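Local coordinates for sulfotransferase (Alicyclobacillus acidocaldarius subsp. acidocaldarius, PDB 3RNL), which probably transfers sulfuryl groups to an acceptor molecule, as a magnesium-binding bacterial member of the sulfotransferase family with a P-loop-type fold, at residues Y93-G98 with Y155-Y160; K184-E189 with V196-D201. All coordinates share one frame; numbering follows the deposited sequence.

Contact 1 of 2, residues Y93-G98 with Y155-Y160; sequences YLFYPG and YEPLWY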
ATOM      1  N   TYR A  93      -0.564  -1.180  -5.738  1.00  8.60           N
ATOM      2  CA  TYR A  93       0.132  -0.262  -6.644  1.00  7.35           C
ATOM      3  C   TYR A  93       1.650  -0.289  -6.399  1.00 10.06           C
ATOM      4  O   TYR A  93       2.440  -0.200  -7.333  1.00 12.45           O
ATOM      5  CB  TYR A  93      -0.399   1.152  -6.431  1.00  9.41           C
ATOM      6  CG  TYR A  93      -1.660   1.516  -7.189  1.00  9.33           C
ATOM      7  CD1 TYR A  93      -2.090   0.779  -8.285  1.00  9.20           C
ATOM      8  CD2 TYR A  93      -2.389   2.646  -6.832  1.00 11.12           C
ATOM      9  CE1 TYR A  93      -3.230   1.144  -8.999  1.00  7.91           C
ATOM     10  CE2 TYR A  93      -3.529   3.019  -7.536  1.00 10.51           C
ATOM     11  CZ  TYR A  93      -3.931   2.269  -8.621  1.00 10.77           C
ATOM     12  OH  TYR A  93      -5.050   2.641  -9.316  1.00 11.99           O
ATOM     13  N   LEU A  94       2.057  -0.416  -5.143  1.00  8.09           N
ATOM     14  CA  LEU A  94       3.489  -0.416  -4.811  1.00  9.17           C
ATOM     15  C   LEU A  94       4.156  -1.689  -5.342  1.00 11.25           C
ATOM     16  O   LEU A  94       5.295  -1.686  -5.833  1.00 10.35           O
ATOM     17  CB  LEU A  94       3.640  -0.328  -3.286  1.00  7.69           C
ATOM     18  CG  LEU A  94       5.100  -0.328  -2.801  1.00  8.69           C
ATOM     19  CD1 LEU A  94       5.885   0.894  -3.344  1.00 12.35           C
ATOM     20  CD2 LEU A  94       5.164  -0.371  -1.265  1.00 10.54           C
ATOM     21  N   PHE A  95       3.411  -2.785  -5.281  1.00  9.27           N
ATOM     22  CA  PHE A  95       3.954  -4.104  -5.586  1.00  9.65           C
ATOM     23  C   PHE A  95       4.110  -4.382  -7.084  1.00 11.78           C
ATOM     24  O   PHE A  95       5.122  -4.948  -7.507  1.00 12.97           O
ATOM     25  CB  PHE A  95       3.053  -5.177  -4.956  1.00  9.04           C
ATOM     26  CG  PHE A  95       3.444  -6.595  -5.320  1.00 13.12           C
ATOM     27  CD1 PHE A  95       4.557  -7.188  -4.745  1.00 13.58           C
ATOM     28  CD2 PHE A  95       2.695  -7.327  -6.235  1.00 14.99           C
ATOM     29  CE1 PHE A  95       4.919  -8.498  -5.069  1.00 15.47           C
ATOM     30  CE2 PHE A  95       3.057  -8.631  -6.573  1.00 20.06           C
ATOM     31  CZ  PHE A  95       4.168  -9.212  -5.992  1.00 15.84           C
ATOM     32  N   TYR A  96       3.126  -4.001  -7.888  1.00 10.17           N
ATOM     33  CA  TYR A  96       3.170  -4.339  -9.318  1.00  9.30           C
ATOM     34  C   TYR A  96       4.128  -3.388 -10.038  1.00 10.04           C
ATOM     35  O   TYR A  96       3.983  -2.167  -9.954  1.00 12.15           O
ATOM     36  CB  TYR A  96       1.762  -4.298  -9.922  1.00 10.60           C
ATOM     37  CG  TYR A  96       0.971  -5.536  -9.546  1.00  9.44           C
ATOM     38  CD1 TYR A  96       1.350  -6.791 -10.026  1.00 12.03           C
ATOM     39  CD2 TYR A  96      -0.115  -5.462  -8.690  1.00 12.15           C
ATOM     40  CE1 TYR A  96       0.644  -7.937  -9.670  1.00 15.57           C
ATOM     41  CE2 TYR A  96      -0.834  -6.602  -8.337  1.00 13.24           C
ATOM     42  CZ  TYR A  96      -0.446  -7.831  -8.832  1.00 15.61           C
ATOM     43  OH  TYR A  96      -1.145  -8.976  -8.480  1.00 16.42           O
ATOM     44  N   PRO A  97       5.139  -3.953 -10.710  1.00 11.00           N
ATOM     45  CA  PRO A  97       6.343  -3.195 -11.082  1.00 12.53           C
ATOM     46  C   PRO A  97       6.166  -2.173 -12.198  1.00 11.93           C
ATOM     47  O   PRO A  97       7.021  -1.304 -12.323  1.00 13.05           O
ATOM     48  CB  PRO A  97       7.338  -4.291 -11.487  1.00 14.05           C
ATOM     49  CG  PRO A  97       6.464  -5.382 -11.999  1.00 14.50           C
ATOM     50  CD  PRO A  97       5.241  -5.369 -11.101  1.00 13.30           C
ATOM     51  N   GLY A  98       5.100  -2.271 -12.988  1.00 10.17           N
ATOM     52  CA  GLY A  98       4.902  -1.324 -14.070  1.00 14.18           C
ATOM     53  C   GLY A  98       3.995  -0.164 -13.694  1.00 11.30           C
ATOM     54  O   GLY A  98       3.774   0.758 -14.497  1.00 10.99           O
ATOM     55  N   TYR A 155      -2.315 -16.916  -7.266  1.00 15.03           N
ATOM     56  CA  TYR A 155      -3.125 -16.376  -6.181  1.00 14.37           C
ATOM     57  C   TYR A 155      -2.929 -14.866  -6.154  1.00 11.89           C
ATOM     58  O   TYR A 155      -1.948 -14.349  -6.684  1.00 14.57           O
ATOM     59  CB  TYR A 155      -2.654 -16.934  -4.836  1.00 14.24           C
ATOM     60  CG  TYR A 155      -3.199 -18.293  -4.461  1.00 14.87           C
ATOM     61  CD1 TYR A 155      -3.577 -18.560  -3.147  1.00 14.26           C
ATOM     62  CD2 TYR A 155      -3.337 -19.305  -5.405  1.00 18.62           C
ATOM     63  CE1 TYR A 155      -4.052 -19.808  -2.779  1.00 16.48           C
ATOM     64  CE2 TYR A 155      -3.829 -20.553  -5.045  1.00 22.93           C
ATOM     65  CZ  TYR A 155      -4.190 -20.792  -3.734  1.00 19.72           C
ATOM     66  OH  TYR A 155      -4.674 -22.034  -3.358  1.00 20.45           O
ATOM     67  N   GLU A 156      -3.858 -14.148  -5.533  1.00 12.06           N
ATOM     68  CA  GLU A 156      -3.662 -12.706  -5.384  1.00 12.85           C
ATOM     69  C   GLU A 156      -2.543 -12.383  -4.379  1.00 11.84           C
ATOM     70  O   GLU A 156      -2.151 -13.228  -3.562  1.00 11.45           O
ATOM     71  CB  GLU A 156      -4.971 -12.022  -4.998  1.00 18.89           C
ATOM     72  CG  GLU A 156      -5.377 -12.240  -3.570  1.00 19.45           C
ATOM     73  CD  GLU A 156      -5.836 -10.940  -2.927  1.00 27.69           C
ATOM     74  OE1 GLU A 156      -6.984 -10.907  -2.437  1.00 23.76           O
ATOM     75  OE2 GLU A 156      -5.043  -9.963  -2.924  1.00 22.58           O
ATOM     76  N   PRO A 157      -1.984 -11.167  -4.467  1.00 12.32           N
ATOM     77  CA  PRO A 157      -0.774 -10.848  -3.692  1.00 14.08           C
ATOM     78  C   PRO A 157      -0.978 -10.778  -2.183  1.00 11.19           C
ATOM     79  O   PRO A 157       0.022 -10.764  -1.469  1.00 13.05           O
ATOM     80  CB  PRO A 157      -0.300  -9.491  -4.250  1.00 16.04           C
ATOM     81  CG  PRO A 157      -1.104  -9.253  -5.475  1.00 24.46           C
ATOM     82  CD  PRO A 157      -2.345 -10.093  -5.409  1.00 16.52           C
ATOM     83  N   LEU A 158      -2.215 -10.726  -1.691  1.00 12.49           N
ATOM     84  CA  LEU A 158      -2.406 -10.783  -0.236  1.00 13.31           C
ATOM     85  C   LEU A 158      -1.740 -12.036   0.329  1.00 15.56           C
ATOM     86  O   LEU A 158      -1.267 -12.046   1.470  1.00 14.14           O
ATOM     87  CB  LEU A 158      -3.893 -10.754   0.134  1.00 14.18           C
ATOM     88  CG  LEU A 158      -4.225 -10.645   1.635  1.00 17.12           C
ATOM     89  CD1 LEU A 158      -3.503  -9.460   2.299  1.00 16.83           C
ATOM     90  CD2 LEU A 158      -5.733 -10.529   1.832  1.00 20.99           C
ATOM     91  N   TRP A 159      -1.694 -13.087  -0.482  1.00 13.14           N
ATOM     92  CA  TRP A 159      -1.072 -14.333  -0.061  1.00 14.72           C
ATOM     93  C   TRP A 159       0.457 -14.292  -0.106  1.00 14.14           C
ATOM     94  O   TRP A 159       1.101 -15.232   0.386  1.00 15.09           O
ATOM     95  CB  TRP A 159      -1.533 -15.502  -0.938  1.00 16.08           C
ATOM     96  CG  TRP A 159      -3.008 -15.769  -0.978  1.00 12.96           C
ATOM     97  CD1 TRP A 159      -3.923 -15.227  -1.849  1.00 14.78           C
ATOM     98  CD2 TRP A 159      -3.732 -16.710  -0.172  1.00 12.98           C
ATOM     99  NE1 TRP A 159      -5.174 -15.756  -1.613  1.00 15.63           N
ATOM    100  CE2 TRP A 159      -5.085 -16.664  -0.588  1.00 15.70           C
ATOM    101  CE3 TRP A 159      -3.373 -17.574   0.864  1.00 12.07           C
ATOM    102  CZ2 TRP A 159      -6.076 -17.454  -0.001  1.00 15.61           C
ATOM    103  CZ3 TRP A 159      -4.364 -18.372   1.448  1.00 15.83           C
ATOM    104  CH2 TRP A 159      -5.697 -18.298   1.017  1.00 15.06           C
ATOM    105  N   TYR A 160       1.076 -13.249  -0.669  1.00 11.37           N
ATOM    106  CA  TYR A 160       2.511 -13.417  -0.845  1.00 13.05           C
ATOM    107  C   TYR A 160       3.150 -12.700   0.330  1.00 14.61           C
ATOM    108  O   TYR A 160       3.560 -11.535   0.239  1.00 13.79           O
ATOM    109  CB  TYR A 160       2.963 -12.662  -2.112  1.00 12.12           C
ATOM    110  CG  TYR A 160       2.305 -13.020  -3.442  1.00 13.35           C
ATOM    111  CD1 TYR A 160       1.453 -14.111  -3.578  1.00 15.81           C
ATOM    112  CD2 TYR A 160       2.557 -12.246  -4.569  1.00 14.79           C
ATOM    113  CE1 TYR A 160       0.858 -14.404  -4.819  1.00 16.50           C
ATOM    114  CE2 TYR A 160       1.977 -12.527  -5.792  1.00 18.37           C
ATOM    115  CZ  TYR A 160       1.129 -13.596  -5.914  1.00 19.28           C
ATOM    116  OH  TYR A 160       0.564 -13.842  -7.155  1.00 20.85           O
TER
HETATM  117  O   HOH W   1       0.158 -11.313  -8.903  1.00 18.72           O
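Phe95 and Tyr96 meet Pro157 and Tyr160 in a buried, mainly apolar contact between two loops. The first loop follows strand 85-89 and leads into helix 99-106. The second lies between helices 147-152 and 167-178 and holds a short 3-10 turn at 157-159. With no direct hydrogen bond between the two segments, side chains and one water join them. Phe95 sends CG anti to its backbone nitrogen (chi1 174°), and the ring points at the other loop. Its CZ lies 3.7 Å from CD2 of Tyr160, at the edge of the Tyr160 ring and near its plane. The two ring planes are inclined at 66°, an oblique pair. CE2 of Phe95 also reaches CB of Pro157 at 4.2 Å. The phenol of Tyr96 extends beside Phe95, whose CD2 sits over the centre of one face of the Tyr96 ring. The OH of Tyr96 comes across Pro157, 3.0 Å from its CG, a tight approach. CA of Pro157 lies 3.6 Å above the plane of the Tyr160 ring, over its centre. Pro157 thus lies against Tyr160 within its own loop while its CB and CG meet Phe95 and Tyr96. Gln170 of helix 167-178 also touches Phe95, and the ring of Phe50 meets that of Tyr96. One water binds OH of Tyr96 at 2.7 Å and OH of Tyr160 at 3.1 Å. The apolar surfaces therefore supply the direct contact, while the water gives both phenol oxygens a shared polar partner.

Contact 2 of 2, residues K184-E189 with V196-D201; sequences KVILFE and VQVVRD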
ATOM      1  N   LYS A 184       6.419  10.509  -0.685  1.00  9.61           N
ATOM      2  CA  LYS A 184       6.589  10.592   0.763  1.00 10.46           C
ATOM      3  C   LYS A 184       6.380   9.212   1.345  1.00  8.90           C
ATOM      4  O   LYS A 184       5.371   8.567   1.061  1.00 10.13           O
ATOM      5  CB  LYS A 184       5.585  11.572   1.374  1.00 10.47           C
ATOM      6  CG  LYS A 184       5.696  11.670   2.902  1.00 13.43           C
ATOM      7  CD  LYS A 184       4.764  12.736   3.447  1.00 20.57           C
ATOM      8  CE  LYS A 184       4.807  12.795   4.974  1.00 29.39           C
ATOM      9  NZ  LYS A 184       6.126  13.308   5.445  1.00 32.83           N
ATOM     10  N   VAL A 185       7.344   8.755   2.142  1.00 10.29           N
ATOM     11  CA  VAL A 185       7.250   7.424   2.751  1.00 10.55           C
ATOM     12  C   VAL A 185       6.980   7.609   4.229  1.00 15.07           C
ATOM     13  O   VAL A 185       7.681   8.374   4.883  1.00 15.59           O
ATOM     14  CB  VAL A 185       8.575   6.666   2.578  1.00 13.38           C
ATOM     15  CG1 VAL A 185       8.531   5.305   3.313  1.00 16.73           C
ATOM     16  CG2 VAL A 185       8.875   6.482   1.101  1.00 14.77           C
ATOM     17  N   ILE A 186       5.958   6.929   4.741  1.00 11.94           N
ATOM     18  CA  ILE A 186       5.580   7.019   6.152  1.00 14.82           C
ATOM     19  C   ILE A 186       5.760   5.659   6.789  1.00 14.83           C
ATOM     20  O   ILE A 186       5.509   4.643   6.149  1.00 13.87           O
ATOM     21  CB  ILE A 186       4.092   7.357   6.290  1.00 22.02           C
ATOM     22  CG1 ILE A 186       3.768   8.675   5.599  1.00 25.64           C
ATOM     23  CG2 ILE A 186       3.678   7.431   7.755  1.00 25.29           C
ATOM     24  CD1 ILE A 186       2.280   8.819   5.360  1.00 25.66           C
ATOM     25  N   LEU A 187       6.218   5.633   8.037  1.00 13.92           N
ATOM     26  CA  LEU A 187       6.311   4.364   8.768  1.00 17.38           C
ATOM     27  C   LEU A 187       5.066   4.125   9.619  1.00 19.16           C
ATOM     28  O   LEU A 187       4.581   5.015  10.315  1.00 18.30           O
ATOM     29  CB  LEU A 187       7.553   4.336   9.660  1.00 19.23           C
ATOM     30  CG  LEU A 187       8.867   4.594   8.929  1.00 21.35           C
ATOM     31  CD1 LEU A 187      10.041   4.469   9.898  1.00 27.92           C
ATOM     32  CD2 LEU A 187       9.025   3.629   7.734  1.00 21.49           C
ATOM     33  N   PHE A 188       4.554   2.905   9.561  1.00 17.26           N
ATOM     34  CA  PHE A 188       3.347   2.548  10.296  1.00 16.05           C
ATOM     35  C   PHE A 188       3.482   2.851  11.790  1.00 18.59           C
ATOM     36  O   PHE A 188       2.546   3.326  12.446  1.00 20.89           O
ATOM     37  CB  PHE A 188       3.063   1.061  10.082  1.00 19.16           C
ATOM     38  CG  PHE A 188       1.981   0.525  10.958  1.00 20.54           C
ATOM     39  CD1 PHE A 188       0.650   0.722  10.631  1.00 32.84           C
ATOM     40  CD2 PHE A 188       2.290  -0.157  12.117  1.00 20.08           C
ATOM     41  CE1 PHE A 188      -0.355   0.232  11.447  1.00 40.04           C
ATOM     42  CE2 PHE A 188       1.291  -0.653  12.938  1.00 30.61           C
ATOM     43  CZ  PHE A 188      -0.031  -0.457  12.601  1.00 39.86           C
ATOM     44  N   GLU A 189       4.658   2.580  12.325  1.00 19.44           N
ATOM     45  CA  GLU A 189       4.898   2.753  13.750  1.00 25.77           C
ATOM     46  C   GLU A 189       4.766   4.238  14.195  1.00 28.49           C
ATOM     47  O   GLU A 189       4.239   4.540  15.280  1.00 23.66           O
ATOM     48  CB  GLU A 189       6.257   2.116  14.091  1.00 36.46           C
ATOM     49  CG  GLU A 189       6.353   0.570  13.777  1.00 55.60           C
ATOM     50  CD  GLU A 189       6.583   0.154  12.276  1.00 45.27           C
ATOM     51  OE1 GLU A 189       6.954   1.001  11.410  1.00 18.80           O
ATOM     52  OE2 GLU A 189       6.408  -1.071  11.972  1.00 30.26           O
ATOM     53  N   VAL A 196      -2.261  12.174  14.244  1.00 17.75           N
ATOM     54  CA  VAL A 196      -2.548  13.563  13.896  1.00 20.28           C
ATOM     55  C   VAL A 196      -1.322  14.221  13.265  1.00 18.96           C
ATOM     56  O   VAL A 196      -1.435  14.923  12.261  1.00 16.63           O
ATOM     57  CB  VAL A 196      -3.032  14.390  15.108  1.00 20.02           C
ATOM     58  CG1 VAL A 196      -3.101  15.862  14.743  1.00 22.87           C
ATOM     59  CG2 VAL A 196      -4.395  13.885  15.578  1.00 23.02           C
ATOM     60  N   GLN A 197      -0.148  13.981  13.841  1.00 19.31           N
ATOM     61  CA  GLN A 197       1.070  14.588  13.306  1.00 20.68           C
ATOM     62  C   GLN A 197       1.352  14.068  11.904  1.00 17.00           C
ATOM     63  O   GLN A 197       1.713  14.828  10.996  1.00 15.74           O
ATOM     64  CB  GLN A 197       2.271  14.298  14.205  1.00 23.07           C
ATOM     65  CG  GLN A 197       3.548  14.971  13.722  1.00 21.39           C
ATOM     66  CD  GLN A 197       3.432  16.481  13.758  1.00 30.00           C
ATOM     67  OE1 GLN A 197       3.186  17.063  14.810  1.00 30.11           O
ATOM     68  NE2 GLN A 197       3.576  17.119  12.602  1.00 27.24           N
ATOM     69  N   VAL A 198       1.209  12.759  11.726  1.00 13.71           N
ATOM     70  CA  VAL A 198       1.472  12.170  10.417  1.00 14.08           C
ATOM     71  C   VAL A 198       0.481  12.687   9.378  1.00 17.60           C
ATOM     72  O   VAL A 198       0.859  13.034   8.263  1.00 15.32           O
ATOM     73  CB  VAL A 198       1.458  10.629  10.460  1.00 14.64           C
ATOM     74  CG1 VAL A 198       1.550  10.050   9.038  1.00 22.27           C
ATOM     75  CG2 VAL A 198       2.604  10.121  11.324  1.00 23.29           C
ATOM     76  N   VAL A 199      -0.796  12.757   9.736  1.00 16.64           N
ATOM     77  CA  VAL A 199      -1.778  13.323   8.817  1.00 12.41           C
ATOM     78  C   VAL A 199      -1.446  14.775   8.450  1.00 11.97           C
ATOM     79  O   VAL A 199      -1.537  15.167   7.289  1.00 13.97           O
ATOM     80  CB  VAL A 199      -3.194  13.236   9.407  1.00 15.86           C
ATOM     81  CG1 VAL A 199      -4.163  14.103   8.614  1.00 18.40           C
ATOM     82  CG2 VAL A 199      -3.638  11.762   9.427  1.00 14.79           C
ATOM     83  N   ARG A 200      -1.063  15.579   9.440  1.00 12.69           N
ATOM     84  CA  ARG A 200      -0.682  16.960   9.148  1.00 12.95           C
ATOM     85  C   ARG A 200       0.553  17.053   8.243  1.00 12.56           C
ATOM     86  O   ARG A 200       0.633  17.943   7.397  1.00 14.17           O
ATOM     87  CB  ARG A 200      -0.446  17.738  10.444  1.00 13.96           C
ATOM     88  CG  ARG A 200      -1.731  18.062  11.163  1.00 14.59           C
ATOM     89  CD  ARG A 200      -1.431  18.601  12.558  1.00 21.61           C
ATOM     90  NE  ARG A 200      -2.580  19.287  13.126  1.00 28.03           N
ATOM     91  CZ  ARG A 200      -2.599  19.804  14.349  1.00 33.26           C
ATOM     92  NH1 ARG A 200      -1.536  19.693  15.135  1.00 29.74           N
ATOM     93  NH2 ARG A 200      -3.683  20.433  14.789  1.00 30.99           N
ATOM     94  N   ASP A 201       1.515  16.154   8.439  1.00 13.48           N
ATOM     95  CA  ASP A 201       2.681  16.078   7.548  1.00 11.93           C
ATOM     96  C   ASP A 201       2.230  15.780   6.115  1.00 14.77           C
ATOM     97  O   ASP A 201       2.762  16.348   5.149  1.00 14.69           O
ATOM     98  CB  ASP A 201       3.651  14.973   7.987  1.00 14.24           C
ATOM     99  CG  ASP A 201       4.339  15.264   9.312  1.00 23.87           C
ATOM    100  OD1 ASP A 201       4.339  16.430   9.767  1.00 25.43           O
ATOM    101  OD2 ASP A 201       4.898  14.304   9.903  1.00 24.42           O
TER
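Strand 183-187 runs past the first turns of helix 195-206, and the CA atoms of Ile186 and Val198 are the nearest across the two segments, 7.8 Å apart. This is a strand-to-helix contact in the alpha-beta-alpha sandwich. The strand is an outermost one of the parallel sheet, bonded to strand 111-116, and the helix packs on one face of it. Ile186 and Val198 reach toward each other tip to tip. CG1 of Val198 touches CG2 of Ile186 at 3.6 Å and CD1 of Ile186 at 3.9 Å. A chi1 of 172° aims this Val198 methyl. Leu24 of helix 21-29 and Cys202 also touch Ile186, which extends this apolar layer. Toward the start of the strand, Lys184 crosses Asp201 at about a right angle. CE of Lys184 is 3.9 Å from CB of Asp201. NZ of Lys184 is 4.7 Å from OD2 of Asp201, so any attraction between the charges acts without direct contact. NZ is hydrogen-bonded to a glycerol, probably from the crystallisation liquor. On the helix, NE2 of Gln197 donates to OD1 of Asp201 at 3.0 Å, meeting the oxygen from above the carboxylate plane.

How the contacts relate
Contact 1 is complete in the sequence before the first residue of contact 2. Their centres are 23 Å apart, with the middle of the chain between them. Their nearest atoms are about 8 Å apart and do not touch. Helix 167-178 links them: it touches contact 1 through Gln170 and leads on to strand 183-187 of contact 2. The parallel sheet also relates them, since the first loop of contact 1 leaves its strand 85-89, while contact 2 uses its outermost strand 183-187. Contact 1 joins a loop that follows a strand to one that follows helix 147-152. Contact 2 packs a helix on the sheet. The two thus hold separate parts of one sulfotransferase fold.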